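Local atomic coordinates of putative fumarylpyruvate hydrolase (Burkholderia cenocepacia, PDB entry 4MAQ), a protein that belongs to the fumarylacetoacetate hydrolase (FAH) superfamily and is probably an enzyme, built on that family's fold of mixed beta sheets. Residues D119-L125 with W138-F142; V116-L120 with A144-V148; A72-Y78 with E233-K239; D84-I89 with P210-L216. One frame throughout, in Å; residues are numbered along the deposited sequence. Where two conformers were deposited one is given.

Contact 1 of 4, residues D119-L125 with W138-F142; sequences DLTRRDL and WAKGF
R122 and F142 are brought together by different first torsions. CG of R122 stands beside its own backbone N (chi1 -67°), and the chain then turns at chi3. The F142 ring takes the rotamer with CG between N and the carbonyl carbon (chi1 60°). The two side chains run antiparallel alongside one another. R122 CG lies over the ring face in a CH-pi contact, 3.9 Å from the F142 centroid. Further along, F142 CB sits 3.3 Å above one face of the R122 guanidinium, and L125 CD1 covers the opposite face.

The edge of the guanidinium is used for bonding. NE and NH2 of R122 grip W138 O side-on at 2.9 and 2.8 Å, and this oxygen lies in the guanidinium plane. NH1 turns elsewhere, to P80 O and to S196 O of the second subunit. The backbone is tied as well: R122 N, at the N-cap position of helix 123-132, donates to a lone pair of A139 O at 2.9 Å.

At the other end K140 NZ donates to T121 OG1 at 2.8 Å. It also makes a salt bridge to D119 OD2 at 2.8 Å, while D119 OD1 pairs with K64.

The contact thus docks the short helix 137-140 against the end of strand 111-122. The bonds at the edge of the R122 guanidinium and the groups on both its faces fix its position and rotation. The arginine joins the short helix to the strand end, to the start of helix 123-132 and, through NH1, to the second subunit.

Contact 2 of 4, residues V116-L120 with A144-V148; sequences VGVDL and ASGPV
V118 and P147 lie on neighbouring antiparallel strands, whose short axes approach to 4.8 Å with their directions 167° apart. This pairing of strand 111-122 with strand 146-153 belongs to the large mixed sheet of the FAH fold. It is sparsely bonded. V118 N donates to P147 O at 2.9 Å, in a nearly straight bond. L120 N donates to S145 O at 3.0 Å. A backbone bridge of G117 with V148 carries the register on, and V148 CA makes a CA-H...O contact with V116 O at 3.3 Å.

The side-chain part centres on the proline. L120 CG is placed beside its backbone N (chi1 -64°), and the leucine lies perpendicular across P147. L120 CD1 rests 3.7 Å from P147 CD, and it also reaches A144 O at 3.5 Å. V118 adds a looser touch of its CB to P147 CG. V70 of strand 69-71 and A72 of the loop after it pack on the proline.

S145 plays a polar role. Its OG lies between backbone N and carbonyl carbon and bonds to F142 O. This bond ties the turn into the strand to the residues before it. S145 O has a second donor in K64 NZ. The contact is buried, and no other chain touches it.

P147 has no N-H to offer the facing strand. V118 O meets carbon instead: P147 CD at 3.2 Å, and G146 CA in a CA-H...O contact of 3.6 Å.

Contact 3 of 4, residues A72-Y78 with E233-K239; sequences ASGTVAY and EFVVGAK
V76 presses one methyl into the face of F234. CG2 stands 3.5 Å above the ring plane, shifted toward the rim, and makes a CH-pi contact. F234 turns CG between its backbone N and carbonyl carbon (chi1 66°), which turns a ring face to V76 and brings CD2 up to the A72 backbone. P147 also touches A72 and V76, and F232 meets the F234 ring.

The second bump is Y78. The edge of its ring at CD2 fits against V236 CG1 at 3.7 Å. Its CB lies 3.4 Å from G237 O, which is buried with no polar partner in the model. The K239 chain, extended beyond CG, runs alongside the ring. T75 CG2, in one of two deposited conformers, packs 3.7 Å from G237 CA, where a glycine has no side chain.

Strand 75-76 pairs in parallel with strand 230-236, as an outermost strand of the sheet within this chain. V235 N donates to G74 O at 2.9 Å, V76 N to V235 O at 2.9 Å, and G237 N to V76 O at 2.8 Å. This last donor comes from above the carbonyl plane.

One water links A72 O with E233 N, another G74 N with E233 O, and a third Y78 N with A238 O. A fourth joins Y78 OH and K239 NZ, which also bonds to N83.

Direct backbone bonds thus set the parallel register, while waters satisfy further backbone groups toward the two ends.

Contact 4 of 4, residues D84-I89 with P210-L216; sequences DLHHEI and PAGVGAL
A weakly bonded strand, 214-216, meets strand 85-95 here; the two short axes cross at 117°. H86 and A215 form an antiparallel non-hydrogen-bonded pair, and their side chains diverge. Two bonds flank it: L216 N donates to L85 O at 2.7 Å, and H87 N to G214 O at 2.9 Å.

The H86 ring lies against the G214-A215 peptide, with G214 C 3.7 Å above the ring centre. V213 CG2 comes to the ring edge at ND1, and NE2 makes a weak bond to D84 OD1.

H87 CG sits between its backbone N and carbonyl carbon (chi1 56°), which brings the ring to G214. G214 O stands 3.0 Å above the H87 ring plane, offset toward the rim near CD2. A water in the ring plane, 2.7 Å from H87 NE2, bridges to A215 O, and ND1 bonds to Q175.

In the FAH fold this pairing belongs to the large mixed sheet. L216 stands roughly perpendicular to H87, CD2 to CD2 at 3.6 Å. V213 CG2 packs 3.4 Å from H87 O, a buried oxygen without a polar partner. Beyond it, I89 CG2 meets P210 CD at 3.8 Å.

Contacts 1 and 2 are buried; contacts 3 and 4 are partly open, and 3 lies farthest from the chain centre. Contacts 1 and 2 share D119 and L120 on strand 111-122, whose other neighbour, strand 85-95, carries contact 4. Contacts 1, 2 and 4 all reach one sheet, and contact 3 lies in another. The sheets come together where L120 CD1 meets V76 CG1 and L216 CD1 meets V236 CG2, and a probable bond from A72 N to V148 O ties contact 3 to contact 2. The chemistry differs with place: charged side chains in contact 1, backbone and proline in contact 2, backbone bonds supplemented by water bridges in 3 and 4.

Contact 1 of 4, residues D119-L125 with W138-F142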
# COMPACT_ATOMS: atom_id res chain seq x y z
N ASP B 119 -11.78 2.17 9.64
CA ASP B 119 -10.58 1.36 9.53
C ASP B 119 -10.98 -0.03 10.02
O ASP B 119 -11.27 -0.22 11.21
CB ASP B 119 -9.48 2.00 10.37
CG ASP B 119 -8.23 1.13 10.51
OD1 ASP B 119 -8.06 0.18 9.74
OD2 ASP B 119 -7.42 1.40 11.43
N LEU B 120 -11.08 -0.98 9.11
CA LEU B 120 -11.34 -2.37 9.49
C LEU B 120 -10.03 -3.14 9.66
O LEU B 120 -9.11 -2.95 8.88
CB LEU B 120 -12.23 -3.06 8.44
CG LEU B 120 -13.64 -2.48 8.31
CD1 LEU B 120 -14.38 -3.12 7.14
CD2 LEU B 120 -14.43 -2.69 9.59
N THR B 121 -10.01 -4.02 10.65
CA THR B 121 -8.80 -4.76 11.00
C THR B 121 -9.08 -6.24 11.19
O THR B 121 -10.04 -6.60 11.86
CB THR B 121 -8.22 -4.27 12.34
OG1 THR B 121 -8.10 -2.86 12.30
CG2 THR B 121 -6.83 -4.87 12.63
N ARG B 122 -8.21 -7.08 10.63
CA ARG B 122 -8.23 -8.51 10.99
C ARG B 122 -7.38 -8.59 12.26
O ARG B 122 -6.16 -8.69 12.21
CB ARG B 122 -7.70 -9.36 9.84
CG ARG B 122 -8.65 -9.32 8.64
CD ARG B 122 -8.29 -10.35 7.56
NE ARG B 122 -7.10 -10.01 6.79
CZ ARG B 122 -6.74 -10.59 5.65
NH1 ARG B 122 -7.53 -11.49 5.06
NH2 ARG B 122 -5.61 -10.22 5.05
N ARG B 123 -8.05 -8.46 13.42
CA ARG B 123 -7.37 -8.21 14.70
C ARG B 123 -6.58 -9.42 15.17
O ARG B 123 -5.54 -9.26 15.80
CB ARG B 123 -8.40 -7.76 15.74
N ASP B 124 -7.07 -10.61 14.88
CA ASP B 124 -6.30 -11.82 15.16
C ASP B 124 -4.97 -11.84 14.41
O ASP B 124 -3.92 -12.12 15.01
CB ASP B 124 -7.11 -13.10 14.92
CG ASP B 124 -7.94 -13.11 13.65
OD1 ASP B 124 -7.82 -12.21 12.78
OD2 ASP B 124 -8.72 -14.08 13.51
N LEU B 125 -4.98 -11.51 13.12
CA LEU B 125 -3.73 -11.40 12.37
C LEU B 125 -2.88 -10.28 12.93
O LEU B 125 -1.65 -10.41 12.99
CB LEU B 125 -4.00 -11.18 10.88
CG LEU B 125 -4.77 -12.29 10.18
CD1 LEU B 125 -4.92 -12.01 8.68
CD2 LEU B 125 -4.15 -13.66 10.44
N TRP B 138 -1.31 -7.66 6.26
CA TRP B 138 -2.42 -8.59 6.28
C TRP B 138 -3.53 -8.14 7.24
O TRP B 138 -4.71 -8.33 6.95
CB TRP B 138 -1.92 -9.99 6.64
CG TRP B 138 -1.52 -10.89 5.48
CD1 TRP B 138 -1.43 -12.25 5.54
CD2 TRP B 138 -1.14 -10.53 4.12
NE1 TRP B 138 -1.05 -12.76 4.34
CE2 TRP B 138 -0.87 -11.74 3.44
CE3 TRP B 138 -1.03 -9.32 3.42
CZ2 TRP B 138 -0.48 -11.77 2.10
CZ3 TRP B 138 -0.66 -9.37 2.06
CH2 TRP B 138 -0.38 -10.58 1.43
N ALA B 139 -3.14 -7.55 8.38
CA ALA B 139 -4.10 -7.11 9.39
C ALA B 139 -4.90 -5.88 8.93
O ALA B 139 -6.06 -5.74 9.30
CB ALA B 139 -3.41 -6.85 10.70
N LYS B 140 -4.26 -4.99 8.15
CA LYS B 140 -4.80 -3.66 7.95
C LYS B 140 -5.12 -3.31 6.50
O LYS B 140 -5.90 -2.36 6.28
CB LYS B 140 -3.80 -2.63 8.45
CG LYS B 140 -3.79 -2.44 9.98
CD LYS B 140 -5.12 -1.89 10.54
CE LYS B 140 -4.91 -1.40 11.98
NZ LYS B 140 -6.19 -0.88 12.52
N GLY B 141 -4.53 -4.02 5.54
CA GLY B 141 -4.58 -3.61 4.13
C GLY B 141 -5.26 -4.58 3.20
O GLY B 141 -4.96 -4.65 2.00
N PHE B 142 -6.21 -5.31 3.76
CA PHE B 142 -6.92 -6.37 3.05
C PHE B 142 -8.09 -5.83 2.20
O PHE B 142 -8.32 -4.60 2.16
CB PHE B 142 -7.37 -7.45 4.07
CG PHE B 142 -8.28 -6.91 5.14
CD1 PHE B 142 -7.76 -6.34 6.32
CD2 PHE B 142 -9.67 -6.91 4.94
CE1 PHE B 142 -8.61 -5.82 7.27
CE2 PHE B 142 -10.52 -6.37 5.90
CZ PHE B 142 -9.99 -5.83 7.07

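Contact 2 of 4, residues V116-L120 with A144-V148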
# COMPACT_ATOMS: atom_id res chain seq x y z
N VAL B 116 -16.09 10.25 6.05
CA VAL B 116 -16.11 9.45 7.27
C VAL B 116 -15.77 8.02 6.85
O VAL B 116 -16.27 7.54 5.83
CB VAL B 116 -17.49 9.49 7.97
CG1 VAL B 116 -17.53 8.56 9.17
CG2 VAL B 116 -17.79 10.93 8.36
N GLY B 117 -14.89 7.37 7.60
CA GLY B 117 -14.43 6.05 7.22
C GLY B 117 -14.44 5.09 8.39
O GLY B 117 -14.56 5.51 9.56
N VAL B 118 -14.30 3.81 8.07
CA VAL B 118 -14.07 2.80 9.11
C VAL B 118 -12.77 2.09 8.74
O VAL B 118 -12.63 1.52 7.66
CB VAL B 118 -15.22 1.78 9.20
CG1 VAL B 118 -14.98 0.84 10.38
CG2 VAL B 118 -16.56 2.50 9.34
N ASP B 119 -11.78 2.17 9.64
CA ASP B 119 -10.58 1.36 9.53
C ASP B 119 -10.98 -0.03 10.02
O ASP B 119 -11.27 -0.22 11.21
CB ASP B 119 -9.48 2.00 10.37
CG ASP B 119 -8.23 1.13 10.51
OD1 ASP B 119 -8.06 0.18 9.74
OD2 ASP B 119 -7.42 1.40 11.43
N LEU B 120 -11.08 -0.98 9.11
CA LEU B 120 -11.34 -2.37 9.49
C LEU B 120 -10.03 -3.14 9.66
O LEU B 120 -9.11 -2.95 8.88
CB LEU B 120 -12.23 -3.06 8.44
CG LEU B 120 -13.64 -2.48 8.31
CD1 LEU B 120 -14.38 -3.12 7.14
CD2 LEU B 120 -14.43 -2.69 9.59
N ALA B 144 -11.48 -4.41 0.89
CA ALA B 144 -12.62 -3.70 1.51
C ALA B 144 -12.32 -3.37 2.98
O ALA B 144 -13.24 -3.31 3.81
CB ALA B 144 -13.94 -4.49 1.38
N SER B 145 -11.06 -3.06 3.27
CA SER B 145 -10.65 -2.73 4.63
C SER B 145 -10.81 -1.26 4.99
O SER B 145 -10.54 -0.88 6.12
CB SER B 145 -9.20 -3.19 4.86
OG SER B 145 -8.30 -2.51 3.98
N GLY B 146 -11.25 -0.43 4.04
CA GLY B 146 -11.46 0.99 4.33
C GLY B 146 -12.72 1.55 3.71
O GLY B 146 -12.66 2.40 2.80
N PRO B 147 -13.90 1.10 4.22
CA PRO B 147 -15.11 1.75 3.74
C PRO B 147 -15.12 3.25 4.07
O PRO B 147 -14.76 3.64 5.18
CB PRO B 147 -16.26 1.03 4.51
CG PRO B 147 -15.63 -0.08 5.25
CD PRO B 147 -14.16 0.04 5.21
N VAL B 148 -15.50 4.08 3.10
CA VAL B 148 -15.54 5.54 3.26
C VAL B 148 -16.86 6.05 2.66
O VAL B 148 -17.32 5.54 1.62
CB VAL B 148 -14.31 6.23 2.57
CG1 VAL B 148 -14.34 7.75 2.73
CG2 VAL B 148 -12.99 5.70 3.12

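Contact 3 of 4, residues A72-Y78 with E233-K239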
# COMPACT_ATOMS: atom_id res chain seq x y z
N ALA B 72 -18.97 3.01 1.97
CA ALA B 72 -19.51 2.71 3.30
C ALA B 72 -21.04 2.65 3.20
O ALA B 72 -21.76 3.41 3.84
CB ALA B 72 -19.08 3.78 4.29
N SER B 73 -21.51 1.73 2.36
CA SER B 73 -22.93 1.55 2.07
C SER B 73 -23.10 0.19 1.44
O SER B 73 -22.12 -0.46 1.10
CB SER B 73 -23.44 2.66 1.13
OG SER B 73 -22.66 2.71 -0.05
N GLY B 74 -24.34 -0.28 1.33
CA GLY B 74 -24.55 -1.59 0.78
C GLY B 74 -23.99 -2.66 1.69
O GLY B 74 -24.24 -2.65 2.89
N THR B 75 -23.24 -3.58 1.09
CA THR B 75 -22.59 -4.68 1.81
C THR B 75 -21.09 -4.42 1.80
O THR B 75 -20.52 -4.00 0.75
CB THR B 75 -22.91 -6.05 1.15
OG1 THR B 75 -24.32 -6.27 1.20
CG2 THR B 75 -22.20 -7.22 1.86
N VAL B 76 -20.44 -4.69 2.92
CA VAL B 76 -18.99 -4.63 3.00
C VAL B 76 -18.57 -6.06 3.31
O VAL B 76 -18.96 -6.62 4.32
CB VAL B 76 -18.49 -3.63 4.07
CG1 VAL B 76 -16.98 -3.79 4.30
CG2 VAL B 76 -18.82 -2.18 3.66
N ALA B 77 -17.76 -6.66 2.44
CA ALA B 77 -17.45 -8.08 2.59
C ALA B 77 -16.70 -8.39 3.89
O ALA B 77 -15.84 -7.63 4.33
CB ALA B 77 -16.64 -8.57 1.40
N TYR B 78 -17.01 -9.54 4.49
CA TYR B 78 -16.23 -10.05 5.62
C TYR B 78 -15.03 -10.80 5.02
O TYR B 78 -15.22 -11.70 4.19
CB TYR B 78 -17.12 -10.98 6.46
CG TYR B 78 -16.55 -11.36 7.80
CD1 TYR B 78 -15.64 -12.40 7.93
CD2 TYR B 78 -16.95 -10.68 8.97
CE1 TYR B 78 -15.11 -12.74 9.16
CE2 TYR B 78 -16.42 -11.01 10.20
CZ TYR B 78 -15.51 -12.06 10.30
OH TYR B 78 -14.95 -12.43 11.51
N GLU B 233 -24.52 3.87 6.65
CA GLU B 233 -25.17 2.62 7.08
C GLU B 233 -24.77 1.53 6.08
O GLU B 233 -24.93 1.71 4.89
CB GLU B 233 -26.68 2.81 7.11
CG GLU B 233 -27.49 1.54 7.45
CD GLU B 233 -28.92 1.83 7.90
OE1 GLU B 233 -29.22 2.99 8.33
OE2 GLU B 233 -29.76 0.91 7.84
N PHE B 234 -24.20 0.44 6.58
CA PHE B 234 -23.88 -0.71 5.70
C PHE B 234 -24.03 -2.00 6.48
O PHE B 234 -24.13 -1.99 7.72
CB PHE B 234 -22.48 -0.58 5.04
CG PHE B 234 -21.30 -0.63 5.99
CD1 PHE B 234 -20.81 -1.84 6.48
CD2 PHE B 234 -20.60 0.53 6.33
CE1 PHE B 234 -19.68 -1.88 7.30
CE2 PHE B 234 -19.46 0.50 7.14
CZ PHE B 234 -19.01 -0.71 7.64
N VAL B 235 -24.08 -3.11 5.76
CA VAL B 235 -24.21 -4.42 6.36
C VAL B 235 -22.93 -5.22 6.08
O VAL B 235 -22.44 -5.25 4.95
CB VAL B 235 -25.47 -5.16 5.81
CG1 VAL B 235 -25.56 -6.58 6.33
CG2 VAL B 235 -26.73 -4.39 6.18
N VAL B 236 -22.40 -5.86 7.11
CA VAL B 236 -21.23 -6.74 6.96
C VAL B 236 -21.66 -8.03 6.26
O VAL B 236 -22.70 -8.63 6.63
CB VAL B 236 -20.62 -7.05 8.32
CG1 VAL B 236 -19.42 -7.98 8.18
CG2 VAL B 236 -20.17 -5.76 8.99
N GLY B 237 -20.90 -8.44 5.25
CA GLY B 237 -21.22 -9.66 4.52
C GLY B 237 -21.00 -10.94 5.31
O GLY B 237 -20.54 -10.94 6.47
N ALA B 238 -21.33 -12.05 4.66
CA ALA B 238 -21.20 -13.38 5.25
C ALA B 238 -19.73 -13.79 5.30
O ALA B 238 -18.93 -13.43 4.43
CB ALA B 238 -22.00 -14.40 4.42
N LYS B 239 -19.38 -14.58 6.30
CA LYS B 239 -18.03 -15.14 6.41
C LYS B 239 -17.77 -16.13 5.27
O LYS B 239 -18.59 -17.01 5.01
CB LYS B 239 -17.86 -15.80 7.78
CG LYS B 239 -16.46 -16.30 8.09
CD LYS B 239 -16.40 -16.82 9.52
CE LYS B 239 -14.98 -17.14 9.98
NZ LYS B 239 -14.91 -17.30 11.46
O HOH W 1 -24.15 4.76 3.87
O HOH W 2 -26.64 0.97 2.68
O HOH W 3 -18.60 -11.32 2.78
O HOH W 4 -16.03 -14.93 12.47

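Contact 4 of 4, residues D84-I89 with P210-L216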
# COMPACT_ATOMS: atom_id res chain seq x y z
N ASP B 84 -12.01 -12.39 13.72
CA ASP B 84 -12.02 -11.24 14.64
C ASP B 84 -11.81 -9.90 13.90
O ASP B 84 -10.74 -9.30 13.94
CB ASP B 84 -10.97 -11.45 15.75
CG ASP B 84 -11.14 -10.50 16.93
OD1 ASP B 84 -12.26 -9.99 17.16
OD2 ASP B 84 -10.15 -10.29 17.65
N LEU B 85 -12.87 -9.47 13.21
CA LEU B 85 -12.87 -8.22 12.42
C LEU B 85 -13.24 -7.07 13.33
O LEU B 85 -14.30 -7.11 13.94
CB LEU B 85 -13.88 -8.33 11.30
CG LEU B 85 -13.94 -7.18 10.31
CD1 LEU B 85 -12.70 -7.11 9.43
CD2 LEU B 85 -15.16 -7.40 9.44
N HIS B 86 -12.36 -6.07 13.44
CA HIS B 86 -12.67 -4.93 14.30
C HIS B 86 -12.98 -3.66 13.53
O HIS B 86 -12.47 -3.49 12.41
CB HIS B 86 -11.53 -4.68 15.29
CG HIS B 86 -11.55 -5.64 16.44
ND1 HIS B 86 -11.13 -5.31 17.70
CD2 HIS B 86 -11.99 -6.92 16.51
CE1 HIS B 86 -11.28 -6.35 18.50
NE2 HIS B 86 -11.80 -7.34 17.80
N HIS B 87 -13.76 -2.78 14.14
CA HIS B 87 -14.09 -1.46 13.58
C HIS B 87 -13.39 -0.35 14.33
O HIS B 87 -13.26 -0.40 15.55
CB HIS B 87 -15.61 -1.19 13.66
CG HIS B 87 -16.19 -1.28 15.05
ND1 HIS B 87 -16.03 -0.29 16.01
CD2 HIS B 87 -16.90 -2.26 15.66
CE1 HIS B 87 -16.65 -0.65 17.12
NE2 HIS B 87 -17.16 -1.86 16.94
N GLU B 88 -13.00 0.68 13.58
CA GLU B 88 -12.54 1.95 14.14
C GLU B 88 -13.09 3.09 13.29
O GLU B 88 -12.65 3.28 12.15
CB GLU B 88 -11.02 2.04 14.18
CG GLU B 88 -10.37 1.09 15.17
CD GLU B 88 -8.89 0.99 14.94
OE1 GLU B 88 -8.24 2.04 14.90
OE2 GLU B 88 -8.40 -0.14 14.77
N ILE B 89 -14.05 3.85 13.83
CA ILE B 89 -14.61 5.01 13.12
C ILE B 89 -13.57 6.15 13.05
O ILE B 89 -12.92 6.45 14.06
CB ILE B 89 -15.90 5.52 13.85
CG1 ILE B 89 -16.59 6.64 13.07
CG2 ILE B 89 -15.64 5.97 15.29
CD1 ILE B 89 -17.31 6.10 11.87
N PRO B 210 -11.80 7.30 18.27
CA PRO B 210 -12.01 7.39 19.71
C PRO B 210 -12.09 5.98 20.32
O PRO B 210 -11.92 4.99 19.63
CB PRO B 210 -13.37 8.09 19.81
CG PRO B 210 -14.08 7.72 18.57
CD PRO B 210 -13.01 7.65 17.51
N ALA B 211 -12.31 5.91 21.63
CA ALA B 211 -12.40 4.63 22.32
C ALA B 211 -13.54 3.76 21.78
O ALA B 211 -14.48 4.24 21.12
CB ALA B 211 -12.57 4.85 23.82
N GLY B 212 -13.45 2.48 22.06
CA GLY B 212 -14.56 1.59 21.80
C GLY B 212 -14.38 0.68 20.60
O GLY B 212 -15.35 0.04 20.15
N VAL B 213 -13.15 0.60 20.09
CA VAL B 213 -12.83 -0.41 19.07
C VAL B 213 -13.37 -1.76 19.53
O VAL B 213 -13.23 -2.13 20.71
CB VAL B 213 -11.29 -0.52 18.81
CG1 VAL B 213 -10.53 -0.81 20.11
CG2 VAL B 213 -10.96 -1.61 17.78
N GLY B 214 -14.03 -2.49 18.63
CA GLY B 214 -14.62 -3.77 18.99
C GLY B 214 -14.91 -4.56 17.74
O GLY B 214 -14.63 -4.10 16.63
N ALA B 215 -15.45 -5.76 17.91
CA ALA B 215 -15.65 -6.70 16.79
C ALA B 215 -16.94 -6.47 16.00
O ALA B 215 -17.95 -6.00 16.55
CB ALA B 215 -15.60 -8.12 17.31
N LEU B 216 -16.91 -6.87 14.73
CA LEU B 216 -18.08 -6.94 13.84
C LEU B 216 -18.31 -8.39 13.48
O LEU B 216 -17.36 -9.09 13.11
CB LEU B 216 -17.84 -6.16 12.55
CG LEU B 216 -17.67 -4.65 12.71
CD1 LEU B 216 -17.28 -4.03 11.36
CD2 LEU B 216 -18.93 -4.03 13.30
O HOH W 5 -15.41 -10.90 13.64
O HOH W 6 -18.35 -3.84 18.40